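Local coordinates for protein L-amino acid deaminase (Proteus vulgaris, PDB 5I39) that probably catalyses the oxidative deamination of L-amino acids, as a membrane-associated flavoprotein that carries bound FAD, at residues 36-41 against 62-67. Sequence-based numbering, arbitrary orientation.
With FAD (flavin-adenine dinucleotide), chain B.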
# COMPACT_ATOMS: atom_id res chain seq x y z
N LYS A 36 -20.49 -17.83 14.31
CA LYS A 36 -21.66 -17.16 14.87
C LYS A 36 -21.33 -15.79 15.45
O LYS A 36 -22.18 -14.90 15.47
CB LYS A 36 -22.33 -18.03 15.95
CG LYS A 36 -22.85 -19.37 15.45
CD LYS A 36 -23.60 -19.28 14.13
CE LYS A 36 -24.39 -20.54 13.83
NZ LYS A 36 -23.56 -21.78 13.84
N GLN A 37 -20.09 -15.60 15.91
CA GLN A 37 -19.68 -14.37 16.58
C GLN A 37 -18.19 -14.10 16.35
O GLN A 37 -17.41 -15.02 16.12
CB GLN A 37 -20.00 -14.49 18.08
CG GLN A 37 -19.63 -13.30 18.98
CD GLN A 37 -18.17 -13.20 19.43
OE1 GLN A 37 -17.71 -12.11 19.79
NE2 GLN A 37 -17.43 -14.31 19.42
N ALA A 38 -17.83 -12.82 16.41
CA ALA A 38 -16.43 -12.40 16.45
C ALA A 38 -16.33 -11.07 17.19
O ALA A 38 -17.24 -10.24 17.08
CB ALA A 38 -15.86 -12.25 15.04
N ASP A 39 -15.25 -10.86 17.93
CA ASP A 39 -15.09 -9.60 18.67
C ASP A 39 -15.02 -8.41 17.72
O ASP A 39 -15.53 -7.34 18.04
CB ASP A 39 -13.84 -9.62 19.56
CG ASP A 39 -13.91 -10.65 20.67
OD1 ASP A 39 -15.01 -11.11 21.02
OD2 ASP A 39 -12.82 -10.99 21.18
N VAL A 40 -14.38 -8.59 16.57
CA VAL A 40 -14.35 -7.58 15.51
C VAL A 40 -14.57 -8.29 14.17
O VAL A 40 -13.99 -9.34 13.92
CB VAL A 40 -13.00 -6.83 15.43
CG1 VAL A 40 -13.08 -5.69 14.42
CG2 VAL A 40 -12.60 -6.29 16.80
N VAL A 41 -15.42 -7.70 13.33
CA VAL A 41 -15.56 -8.14 11.94
C VAL A 41 -14.95 -7.07 11.04
O VAL A 41 -15.27 -5.89 11.15
CB VAL A 41 -17.02 -8.43 11.56
CG1 VAL A 41 -17.14 -8.79 10.08
CG2 VAL A 41 -17.56 -9.56 12.42
N SER A 62 -10.78 -11.65 19.12
CA SER A 62 -11.06 -12.52 17.98
C SER A 62 -11.48 -11.68 16.78
O SER A 62 -12.21 -10.68 16.92
CB SER A 62 -12.13 -13.55 18.32
OG SER A 62 -13.36 -12.93 18.62
N VAL A 63 -11.02 -12.07 15.60
CA VAL A 63 -11.28 -11.31 14.38
C VAL A 63 -11.69 -12.23 13.26
O VAL A 63 -11.07 -13.27 13.02
CB VAL A 63 -10.04 -10.49 13.93
CG1 VAL A 63 -10.38 -9.66 12.70
CG2 VAL A 63 -9.55 -9.58 15.05
N VAL A 64 -12.76 -11.83 12.56
CA VAL A 64 -13.17 -12.45 11.31
C VAL A 64 -13.11 -11.39 10.23
O VAL A 64 -13.63 -10.29 10.40
CB VAL A 64 -14.59 -13.04 11.41
CG1 VAL A 64 -15.15 -13.40 10.04
CG2 VAL A 64 -14.58 -14.28 12.30
N ILE A 65 -12.47 -11.72 9.10
CA ILE A 65 -12.51 -10.89 7.90
C ILE A 65 -13.49 -11.55 6.93
O ILE A 65 -13.42 -12.76 6.70
CB ILE A 65 -11.14 -10.75 7.20
CG1 ILE A 65 -10.08 -10.23 8.18
CG2 ILE A 65 -11.27 -9.82 5.99
CD1 ILE A 65 -8.70 -10.06 7.59
N VAL A 66 -14.36 -10.74 6.35
CA VAL A 66 -15.20 -11.18 5.23
C VAL A 66 -14.72 -10.47 3.97
O VAL A 66 -14.48 -9.26 3.97
CB VAL A 66 -16.71 -11.01 5.51
CG1 VAL A 66 -17.13 -11.91 6.66
CG2 VAL A 66 -17.10 -9.56 5.78
N GLU A 67 -14.56 -11.25 2.90
CA GLU A 67 -13.97 -10.81 1.65
C GLU A 67 -14.86 -11.29 0.51
O GLU A 67 -15.11 -12.49 0.37
CB GLU A 67 -12.55 -11.37 1.52
CG GLU A 67 -11.92 -11.29 0.13
CD GLU A 67 -11.89 -9.89 -0.44
OE1 GLU A 67 -11.23 -9.02 0.17
OE2 GLU A 67 -12.50 -9.67 -1.51
PA FAD B . -7.80 -3.60 -1.50
O1A FAD B . -8.45 -3.25 -2.84
O2A FAD B . -6.48 -4.34 -1.62
O5B FAD B . -8.73 -4.53 -0.61
C5B FAD B . -10.08 -4.20 -0.31
C4B FAD B . -10.83 -5.53 -0.31
O4B FAD B . -12.17 -5.30 0.16
C3B FAD B . -10.93 -6.13 -1.71
O3B FAD B . -10.28 -7.40 -1.74
C2B FAD B . -12.45 -6.20 -1.93
O2B FAD B . -12.86 -7.33 -2.73
C1B FAD B . -13.00 -6.23 -0.52
N9A FAD B . -14.37 -5.75 -0.36
C8A FAD B . -14.88 -4.61 -0.80
N7A FAD B . -16.16 -4.45 -0.43
C5A FAD B . -16.46 -5.55 0.26
C6A FAD B . -17.64 -6.06 0.95
N6A FAD B . -18.79 -5.35 0.95
N1A FAD B . -17.56 -7.25 1.58
C2A FAD B . -16.43 -7.95 1.60
N3A FAD B . -15.30 -7.57 0.98
C4A FAD B . -15.29 -6.40 0.33
N1 FAD B . 0.93 1.84 -2.36
C2 FAD B . 2.19 1.93 -1.94
O2 FAD B . 2.40 2.06 -0.72
N3 FAD B . 3.22 1.88 -2.82
C4 FAD B . 3.07 1.77 -4.15
O4 FAD B . 4.04 1.71 -4.89
C4X FAD B . 1.71 1.69 -4.69
N5 FAD B . 1.44 1.63 -6.02
C5X FAD B . 0.19 1.39 -6.44
C6 FAD B . -0.08 1.11 -7.78
C7 FAD B . -1.36 0.78 -8.22
C7M FAD B . -1.61 0.43 -9.67
C8 FAD B . -2.47 0.75 -7.26
C8M FAD B . -3.87 0.38 -7.67
C9 FAD B . -2.20 1.06 -5.92
C9A FAD B . -0.92 1.37 -5.48
N10 FAD B . -0.66 1.68 -4.14
C10 FAD B . 0.65 1.73 -3.67
C1' FAD B . -1.73 1.76 -3.16
C2' FAD B . -2.00 0.49 -2.44
O2' FAD B . -1.94 -0.59 -3.37
C3' FAD B . -3.39 0.62 -1.82
O3' FAD B . -3.52 1.85 -1.07
C4' FAD B . -3.73 -0.52 -0.89
O4' FAD B . -3.49 -1.78 -1.53
C5' FAD B . -5.19 -0.43 -0.48
O5' FAD B . -5.45 -1.56 0.35
P FAD B . -6.98 -1.89 0.76
O1P FAD B . -6.94 -3.07 1.68
O2P FAD B . -7.67 -0.61 1.20
O3P FAD B . -7.68 -2.22 -0.67
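D39 and S62 grip each other where two parallel strands begin. The hydroxyl OG of S62 accepts the backbone N-H of D39 at 2.9 Å, while OD2 of D39 takes the backbone N-H of S62 at 3.0 Å, met from above the carboxylate plane. S62 can do this because OG sits between its own backbone N and carbonyl carbon (chi1 63°), which points it at the backbone N of D39; each short polar side chain thus occupies an amide of the other residue. From here the strands pair in register: V40 N donates to S62 O at 3.0 Å, and V64 N returns a nearly straight bond to V40 O at 3.1 Å. Valines, branched at CB, suit extended strand positions. V40 and V63 share one face, both packing on L56 of helix 47-58, whereas V41 and V64 lie on the other, against I230. A38, in the loop leading into the strand and also touching I230, is small enough to set CB 3.6 Å from CG2 of V64. Beyond the paired region, E67 bends at chi2 (56°) and turns its carboxylate to the ribose diol: OE1 accepts a hydrogen bond from FAD O3B and OE2 one from FAD O2B, each at 2.7 Å. Backbone amides of A45 and G69 also bind these oxygens, fixing the carboxylate's rotation. An acidic residue just past the second strand of a beta-alpha-beta unit, holding the ribose diol, is characteristic of the Rossmann-type FAD-binding fold.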